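Local coordinates for alcohol dehydrogenase superfamily protein (Novosphingobium aromaticivorans, PDB 3GAZ), which probably acts as an NADP-dependent oxidoreductase of the medium-chain dehydrogenase/reductase superfamily, its exact substrate and reaction being unspecified, at residues A[154-159]-A[166-171]; A[177-182]-A[215-220]; A[304-307]-A[313-316]. All blocks are in the same frame, centred on the assembly; numbering follows the deposited sequence.

Interactions 1 and 2 lie side by side in the parallel six-stranded sheet of the Rossmann-type nucleotide-binding domain, their centres about 8 Å apart. Strand 153-157 sits between strands 177-182 and 217-222: interaction 1 packs helix 162-173 on it, and interaction 2 bridges over it from one neighbour to the other. The two touch directly, Val154 O accepting a probable hydrogen bond from Phe179 N at 2.8 Å. Interaction 3, last along the chain, belongs to the part of the fold holding the mixed sheet; its centre is about 26 Å from that of interaction 1 and 33 Å from that of interaction 2. The contacts thus sample both parts of a two-part subunit of the probable oxidoreductase.

Interaction 1: A[154-159]-A[166-171]; sequences VLIQGG and VAIQIA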
loop_
_atom_site.group_PDB
_atom_site.type_symbol
_atom_site.label_atom_id
_atom_site.label_comp_id
_atom_site.label_asym_id
_atom_site.label_seq_id
_atom_site.Cartn_x
_atom_site.Cartn_y
_atom_site.Cartn_z
ATOM N N VAL A 154 8.806 -35.283 -7.726
ATOM C CA VAL A 154 8.476 -34.090 -6.957
ATOM C C VAL A 154 7.857 -34.445 -5.616
ATOM O O VAL A 154 6.951 -35.268 -5.541
ATOM C CB VAL A 154 7.479 -33.182 -7.732
ATOM C CG1 VAL A 154 7.061 -31.998 -6.867
ATOM C CG2 VAL A 154 8.115 -32.696 -9.025
ATOM N N LEU A 155 8.358 -33.815 -4.559
ATOM C CA LEU A 155 7.846 -34.040 -3.215
ATOM C C LEU A 155 7.188 -32.757 -2.718
ATOM O O LEU A 155 7.846 -31.717 -2.613
ATOM C CB LEU A 155 8.984 -34.416 -2.264
ATOM C CG LEU A 155 8.586 -34.505 -0.787
ATOM C CD1 LEU A 155 7.602 -35.653 -0.592
ATOM C CD2 LEU A 155 9.824 -34.693 0.075
ATOM N N ILE A 156 5.892 -32.825 -2.435
ATOM C CA ILE A 156 5.168 -31.670 -1.925
ATOM C C ILE A 156 4.978 -31.858 -0.426
ATOM O O ILE A 156 4.346 -32.822 0.002
ATOM C CB ILE A 156 3.767 -31.527 -2.569
ATOM C CG1 ILE A 156 3.891 -31.394 -4.087
ATOM C CG2 ILE A 156 3.048 -30.315 -1.972
ATOM C CD1 ILE A 156 4.660 -30.171 -4.539
ATOM N N GLN A 157 5.538 -30.945 0.364
ATOM C CA GLN A 157 5.420 -30.996 1.822
ATOM C C GLN A 157 4.138 -30.278 2.236
ATOM O O GLN A 157 4.023 -29.063 2.070
ATOM C CB GLN A 157 6.627 -30.312 2.471
ATOM C CG GLN A 157 7.966 -30.909 2.061
ATOM C CD GLN A 157 8.342 -32.138 2.871
ATOM O OE1 GLN A 157 7.508 -33.004 3.135
ATOM N NE2 GLN A 157 9.610 -32.223 3.262
ATOM N N GLY A 158 3.181 -31.030 2.777
ATOM C CA GLY A 158 1.912 -30.451 3.186
ATOM C C GLY A 158 0.916 -30.507 2.040
ATOM O O GLY A 158 0.272 -29.508 1.709
ATOM N N GLY A 159 0.786 -31.692 1.447
ATOM C CA GLY A 159 -0.097 -31.896 0.311
ATOM C C GLY A 159 -1.579 -31.624 0.499
ATOM O O GLY A 159 -2.289 -31.426 -0.477
ATOM N N VAL A 166 -2.725 -27.723 -4.574
ATOM C CA VAL A 166 -2.684 -27.214 -5.935
ATOM C C VAL A 166 -1.313 -27.499 -6.552
ATOM O O VAL A 166 -1.206 -27.722 -7.759
ATOM C CB VAL A 166 -3.010 -25.696 -5.997
ATOM C CG1 VAL A 166 -4.480 -25.477 -5.660
ATOM C CG2 VAL A 166 -2.128 -24.920 -5.033
ATOM N N ALA A 167 -0.274 -27.506 -5.722
ATOM C CA ALA A 167 1.074 -27.798 -6.200
ATOM C C ALA A 167 1.106 -29.241 -6.715
ATOM O O ALA A 167 1.724 -29.535 -7.733
ATOM C CB ALA A 167 2.082 -27.618 -5.071
ATOM N N ILE A 168 0.429 -30.139 -6.002
ATOM C CA ILE A 168 0.366 -31.544 -6.405
ATOM C C ILE A 168 -0.245 -31.678 -7.798
ATOM O O ILE A 168 0.288 -32.373 -8.661
ATOM C CB ILE A 168 -0.517 -32.377 -5.443
ATOM C CG1 ILE A 168 0.208 -32.598 -4.114
ATOM C CG2 ILE A 168 -0.896 -33.705 -6.103
ATOM C CD1 ILE A 168 -0.627 -33.325 -3.084
ATOM N N GLN A 169 -1.373 -31.005 -8.005
ATOM C CA GLN A 169 -2.081 -31.080 -9.272
ATOM C C GLN A 169 -1.337 -30.433 -10.432
ATOM O O GLN A 169 -1.421 -30.910 -11.564
ATOM C CB GLN A 169 -3.483 -30.482 -9.111
ATOM C CG GLN A 169 -4.313 -31.230 -8.065
ATOM C CD GLN A 169 -5.687 -30.627 -7.842
ATOM O OE1 GLN A 169 -6.564 -30.721 -8.695
ATOM N NE2 GLN A 169 -5.874 -29.991 -6.688
ATOM N N ILE A 170 -0.615 -29.349 -10.159
ATOM C CA ILE A 170 0.153 -28.684 -11.210
ATOM C C ILE A 170 1.281 -29.622 -11.639
ATOM O O ILE A 170 1.472 -29.874 -12.829
ATOM C CB ILE A 170 0.770 -27.345 -10.716
ATOM C CG1 ILE A 170 -0.329 -26.291 -10.553
ATOM C CG2 ILE A 170 1.830 -26.849 -11.704
ATOM C CD1 ILE A 170 0.164 -24.971 -9.998
ATOM N N ALA A 171 2.010 -30.144 -10.657
ATOM C CA ALA A 171 3.124 -31.051 -10.920
ATOM C C ALA A 171 2.679 -32.275 -11.721
ATOM O O ALA A 171 3.336 -32.662 -12.681
ATOM C CB ALA A 171 3.760 -31.490 -9.602
#
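Ile156 and Ile168 carry the apolar part of this contact, their side chains meeting at an oblique angle with the two CG1 methylenes 3.9 Å apart. Beyond that point the Ile156 branch runs on to the helix: CD1 comes to 3.7 Å from Ala167 CB. In Ile156, CG1 stands anti to the carbonyl carbon (chi1 -59°), which sends the longer branch over to the helix backbone, where CG1 lies 4.2 Å from Ile168 N. At the start of the strand segment, Val154 CG1 faces Ala171 CB more loosely, at 4.3 Å. Ala167 and Ala171, one helical turn apart, present only a methyl each.

The second kind of contact is between a methyl and the backbone. Ile168 extends CD1 toward Gly159, just past the end of the strand, and this methyl rests 3.6 Å from Gly159 O and 3.7 Å from Gly159 CA, on a residue without a side chain.

No hydrogen bond joins the segments, whose axes run nearly antiparallel at 167° and approach to 8.9 Å. This is the first strand-turn-helix of the beta-alpha-beta unit 153-157, 162-173, 177-182, and Gly159 opens a sequence consistent with the Rossmann GxGxxG dinucleotide-binding motif. Ala138 and Leu142 of helix 132-145 also pack on Ala167, while Ala180 of the next strand touches both isoleucines. The chemistry is therefore purely van der Waals: this contact joins helix and strand by apolar packing alone, with small residues allowing close approach and the glycine accommodating the isoleucine methyl.

Interaction 2: A[177-182]-A[215-220]; sequences RVFATA and QGFDLV
Phe217 puts the edge of its ring over one face of Phe179, in an offset edge-to-face pair that reaches across one strand of the parallel sheet of the Rossmann fold. The strands bearing them, 177-182 and 217-222, are not neighbours: strand 153-157 runs between them, which fits the 9.1 Å separating Phe179 CA from Phe217 CA. The CB of each phenylalanine is directed toward the other segment, and the rings meet above the intervening strand, where Leu155 touches each of them.

The ring centroids lie 5.3 Å apart and the planes are inclined at 60°, well away from a parallel stack. In both residues CG stands anti to the carbonyl carbon (chi1 -59° in Phe179, -54° in Phe217), the conformation that brings each ring to the other over that strand. No hydrogen bond links the segments, and the pair accounts for the whole of the small interface, 80 Å² summed over both sides. Phe179 also touches Thr196 and Ile198 of strand 196-199, and its ring meets that of His211. At the centre of the pair Phe217 CE1 sits 3.6 Å from Phe179 CD2 and 3.7 Å from Phe179 CG.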
loop_
_atom_site.group_PDB
_atom_site.type_symbol
_atom_site.label_atom_id
_atom_site.label_comp_id
_atom_site.label_asym_id
_atom_site.label_seq_id
_atom_site.Cartn_x
_atom_site.Cartn_y
_atom_site.Cartn_z
ATOM N N ARG A 177 6.408 -37.192 -11.371
ATOM C CA ARG A 177 5.988 -38.283 -10.505
ATOM C C ARG A 177 5.900 -37.612 -9.146
ATOM O O ARG A 177 6.919 -37.288 -8.536
ATOM C CB ARG A 177 7.028 -39.405 -10.495
ATOM C CG ARG A 177 7.082 -40.182 -11.801
ATOM C CD ARG A 177 7.683 -41.564 -11.588
ATOM N NE ARG A 177 7.152 -42.204 -10.382
ATOM C CZ ARG A 177 5.857 -42.352 -10.110
ATOM N NH1 ARG A 177 4.936 -41.909 -10.957
ATOM N NH2 ARG A 177 5.481 -42.940 -8.981
ATOM N N VAL A 178 4.673 -37.400 -8.684
ATOM C CA VAL A 178 4.430 -36.693 -7.437
ATOM C C VAL A 178 4.210 -37.511 -6.171
ATOM O O VAL A 178 3.489 -38.510 -6.167
ATOM C CB VAL A 178 3.233 -35.728 -7.614
ATOM C CG1 VAL A 178 3.044 -34.874 -6.366
ATOM C CG2 VAL A 178 3.464 -34.848 -8.839
ATOM N N PHE A 179 4.836 -37.039 -5.095
ATOM C CA PHE A 179 4.755 -37.634 -3.765
ATOM C C PHE A 179 4.419 -36.478 -2.825
ATOM O O PHE A 179 4.849 -35.345 -3.057
ATOM C CB PHE A 179 6.111 -38.220 -3.366
ATOM C CG PHE A 179 6.614 -39.275 -4.304
ATOM C CD1 PHE A 179 6.437 -40.625 -4.011
ATOM C CD2 PHE A 179 7.240 -38.925 -5.497
ATOM C CE1 PHE A 179 6.874 -41.613 -4.891
ATOM C CE2 PHE A 179 7.683 -39.909 -6.389
ATOM C CZ PHE A 179 7.497 -41.256 -6.081
ATOM N N ALA A 180 3.664 -36.747 -1.764
ATOM C CA ALA A 180 3.318 -35.675 -0.838
ATOM C C ALA A 180 3.160 -36.145 0.601
ATOM O O ALA A 180 2.555 -37.185 0.859
ATOM C CB ALA A 180 2.033 -34.983 -1.305
ATOM N N THR A 181 3.722 -35.378 1.533
ATOM C CA THR A 181 3.610 -35.703 2.944
ATOM C C THR A 181 2.367 -34.991 3.457
ATOM O O THR A 181 2.076 -33.862 3.051
ATOM C CB THR A 181 4.835 -35.223 3.758
ATOM O OG1 THR A 181 4.980 -33.803 3.629
ATOM C CG2 THR A 181 6.101 -35.914 3.274
ATOM N N ALA A 182 1.627 -35.655 4.335
ATOM C CA ALA A 182 0.414 -35.073 4.883
ATOM C C ALA A 182 0.031 -35.774 6.174
ATOM O O ALA A 182 0.542 -36.847 6.488
ATOM C CB ALA A 182 -0.713 -35.185 3.878
ATOM N N GLN A 215 17.809 -42.035 -3.314
ATOM C CA GLN A 215 18.455 -40.930 -4.021
ATOM C C GLN A 215 17.918 -39.561 -3.602
ATOM O O GLN A 215 18.660 -38.575 -3.552
ATOM C CB GLN A 215 18.253 -41.072 -5.534
ATOM C CG GLN A 215 18.921 -42.278 -6.174
ATOM C CD GLN A 215 20.415 -42.310 -5.937
ATOM O OE1 GLN A 215 20.898 -43.016 -5.052
ATOM N NE2 GLN A 215 21.155 -41.534 -6.718
ATOM N N GLY A 216 16.627 -39.505 -3.302
ATOM C CA GLY A 216 16.013 -38.242 -2.944
ATOM C C GLY A 216 15.154 -37.819 -4.119
ATOM O O GLY A 216 15.059 -38.546 -5.108
ATOM N N PHE A 217 14.542 -36.643 -4.027
ATOM C CA PHE A 217 13.661 -36.138 -5.080
ATOM C C PHE A 217 14.290 -34.995 -5.888
ATOM O O PHE A 217 15.018 -34.172 -5.338
ATOM C CB PHE A 217 12.354 -35.643 -4.450
ATOM C CG PHE A 217 11.666 -36.666 -3.584
ATOM C CD1 PHE A 217 10.671 -37.489 -4.106
ATOM C CD2 PHE A 217 12.024 -36.815 -2.248
ATOM C CE1 PHE A 217 10.043 -38.447 -3.306
ATOM C CE2 PHE A 217 11.404 -37.768 -1.441
ATOM C CZ PHE A 217 10.413 -38.585 -1.971
ATOM N N ASP A 218 13.995 -34.940 -7.188
ATOM C CA ASP A 218 14.530 -33.878 -8.043
ATOM C C ASP A 218 14.071 -32.500 -7.564
ATOM O O ASP A 218 14.834 -31.530 -7.586
ATOM C CB ASP A 218 14.064 -34.043 -9.492
ATOM C CG ASP A 218 14.550 -35.328 -10.132
ATOM O OD1 ASP A 218 15.752 -35.643 -10.010
ATOM O OD2 ASP A 218 13.725 -36.014 -10.772
ATOM N N LEU A 219 12.814 -32.424 -7.134
ATOM C CA LEU A 219 12.236 -31.163 -6.680
ATOM C C LEU A 219 11.426 -31.312 -5.394
ATOM O O LEU A 219 10.594 -32.208 -5.283
ATOM C CB LEU A 219 11.339 -30.601 -7.792
ATOM C CG LEU A 219 10.587 -29.284 -7.577
ATOM C CD1 LEU A 219 11.567 -28.154 -7.257
ATOM C CD2 LEU A 219 9.799 -28.965 -8.848
ATOM N N VAL A 220 11.681 -30.442 -4.419
ATOM C CA VAL A 220 10.939 -30.471 -3.159
ATOM C C VAL A 220 10.275 -29.117 -2.910
ATOM O O VAL A 220 10.946 -28.084 -2.899
ATOM C CB VAL A 220 11.850 -30.773 -1.950
ATOM C CG1 VAL A 220 11.016 -30.777 -0.665
ATOM C CG2 VAL A 220 12.546 -32.129 -2.129
#

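Interaction 3: A[304-307]-A[313-316]; sequences RTFS and SAYD
Phe306 has the most surface buried here, 71 Å², and its ring lies against the backbone of the helix at Ala314. The alanine comes over one face: its CA sits 3.7 Å from the ring centroid and 15° off the ring normal, a CH-pi contact displaced toward the rim of the ring. On the same side of the ring, Ala314 CB approaches Phe306 CG to 3.6 Å, while Ala314 N lies 3.6 Å from Phe306 CD1. Of these three atoms the alpha carbon stands over the ring, the methyl is near its rim and the nitrogen lies beyond it. With CG anti to the carbonyl carbon (chi1 -56°), the ring is carried across to the helix.

Strand 306-307 is short and weakly bonded, helix 311-319 follows after a short turn, and strand 332-334 then pairs parallel with it, making a small beta-alpha-beta unit at the mixed sheet. The Phe306 backbone bonds to Thr334 in that returning strand, while its side chain also touches Ile331 and, further along the helix, Ala317. With an alanine in place of Phe306 the ring against Ala314 is gone, which would probably leave a gap between strand and helix and the Ala314 methyl without this apolar partner.

Ser313 has a smaller share, 20 Å², at the exposed side of the contact. Its carbonyl carbon C comes to 3.8 Å from Phe306 CE1, and its CB stays at 4.1 Å from the same atom. No hydrogen bond crosses between 304-307 and 313-316, although Ser307 N, next to the phenylalanine, bonds to Glu310 OE1 just ahead of helix 311-319.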
loop_
_atom_site.group_PDB
_atom_site.type_symbol
_atom_site.label_atom_id
_atom_site.label_comp_id
_atom_site.label_asym_id
_atom_site.label_seq_id
_atom_site.Cartn_x
_atom_site.Cartn_y
_atom_site.Cartn_z
ATOM N N ARG A 304 -18.372 -25.883 4.296
ATOM C CA ARG A 304 -18.994 -24.832 5.092
ATOM C C ARG A 304 -19.143 -23.511 4.337
ATOM O O ARG A 304 -18.281 -23.142 3.540
ATOM C CB ARG A 304 -18.192 -24.603 6.373
ATOM C CG ARG A 304 -18.429 -25.665 7.439
ATOM C CD ARG A 304 -17.505 -25.477 8.623
ATOM N NE ARG A 304 -16.125 -25.828 8.302
ATOM C CZ ARG A 304 -15.119 -25.783 9.171
ATOM N NH1 ARG A 304 -15.338 -25.395 10.420
ATOM N NH2 ARG A 304 -13.897 -26.145 8.797
ATOM N N THR A 305 -20.245 -22.807 4.593
ATOM C CA THR A 305 -20.498 -21.520 3.950
ATOM C C THR A 305 -20.563 -20.404 4.990
ATOM O O THR A 305 -20.898 -20.644 6.157
ATOM C CB THR A 305 -21.812 -21.539 3.133
ATOM O OG1 THR A 305 -22.896 -21.976 3.963
ATOM C CG2 THR A 305 -21.680 -22.482 1.940
ATOM N N PHE A 306 -20.230 -19.188 4.554
ATOM C CA PHE A 306 -20.217 -18.014 5.419
ATOM C C PHE A 306 -20.630 -16.782 4.618
ATOM O O PHE A 306 -20.081 -16.514 3.549
ATOM C CB PHE A 306 -18.805 -17.794 5.983
ATOM C CG PHE A 306 -18.253 -18.980 6.719
ATOM C CD1 PHE A 306 -18.414 -19.103 8.097
ATOM C CD2 PHE A 306 -17.604 -19.997 6.027
ATOM C CE1 PHE A 306 -17.935 -20.224 8.778
ATOM C CE2 PHE A 306 -17.124 -21.122 6.695
ATOM C CZ PHE A 306 -17.291 -21.235 8.079
ATOM N N SER A 307 -21.599 -16.033 5.132
ATOM C CA SER A 307 -22.055 -14.824 4.453
ATOM C C SER A 307 -21.091 -13.705 4.820
ATOM O O SER A 307 -20.237 -13.877 5.684
ATOM C CB SER A 307 -23.453 -14.443 4.929
ATOM O OG SER A 307 -23.409 -14.089 6.299
ATOM N N SER A 313 -16.378 -15.872 11.903
ATOM C CA SER A 313 -16.538 -17.318 12.041
ATOM C C SER A 313 -15.772 -18.036 10.935
ATOM O O SER A 313 -15.229 -19.118 11.147
ATOM C CB SER A 313 -18.019 -17.709 11.966
ATOM O OG SER A 313 -18.746 -17.172 13.056
ATOM N N ALA A 314 -15.732 -17.433 9.750
ATOM C CA ALA A 314 -15.017 -18.042 8.633
ATOM C C ALA A 314 -13.540 -18.220 8.980
ATOM O O ALA A 314 -12.960 -19.279 8.725
ATOM C CB ALA A 314 -15.167 -17.186 7.386
ATOM N N TYR A 315 -12.926 -17.194 9.568
ATOM C CA TYR A 315 -11.518 -17.299 9.926
ATOM C C TYR A 315 -11.270 -18.201 11.130
ATOM O O TYR A 315 -10.182 -18.756 11.266
ATOM C CB TYR A 315 -10.908 -15.913 10.142
ATOM C CG TYR A 315 -10.626 -15.229 8.821
ATOM C CD1 TYR A 315 -9.585 -15.664 7.996
ATOM C CD2 TYR A 315 -11.458 -14.221 8.348
ATOM C CE1 TYR A 315 -9.392 -15.115 6.726
ATOM C CE2 TYR A 315 -11.275 -13.664 7.083
ATOM C CZ TYR A 315 -10.246 -14.114 6.277
ATOM O OH TYR A 315 -10.086 -13.578 5.021
ATOM N N ASP A 316 -12.262 -18.348 12.005
ATOM C CA ASP A 316 -12.088 -19.248 13.141
ATOM C C ASP A 316 -11.895 -20.629 12.538
ATOM O O ASP A 316 -11.173 -21.466 13.081
ATOM C CB ASP A 316 -13.328 -19.282 14.037
ATOM C CG ASP A 316 -13.452 -18.056 14.911
ATOM O OD1 ASP A 316 -12.409 -17.527 15.351
ATOM O OD2 ASP A 316 -14.599 -17.636 15.170
#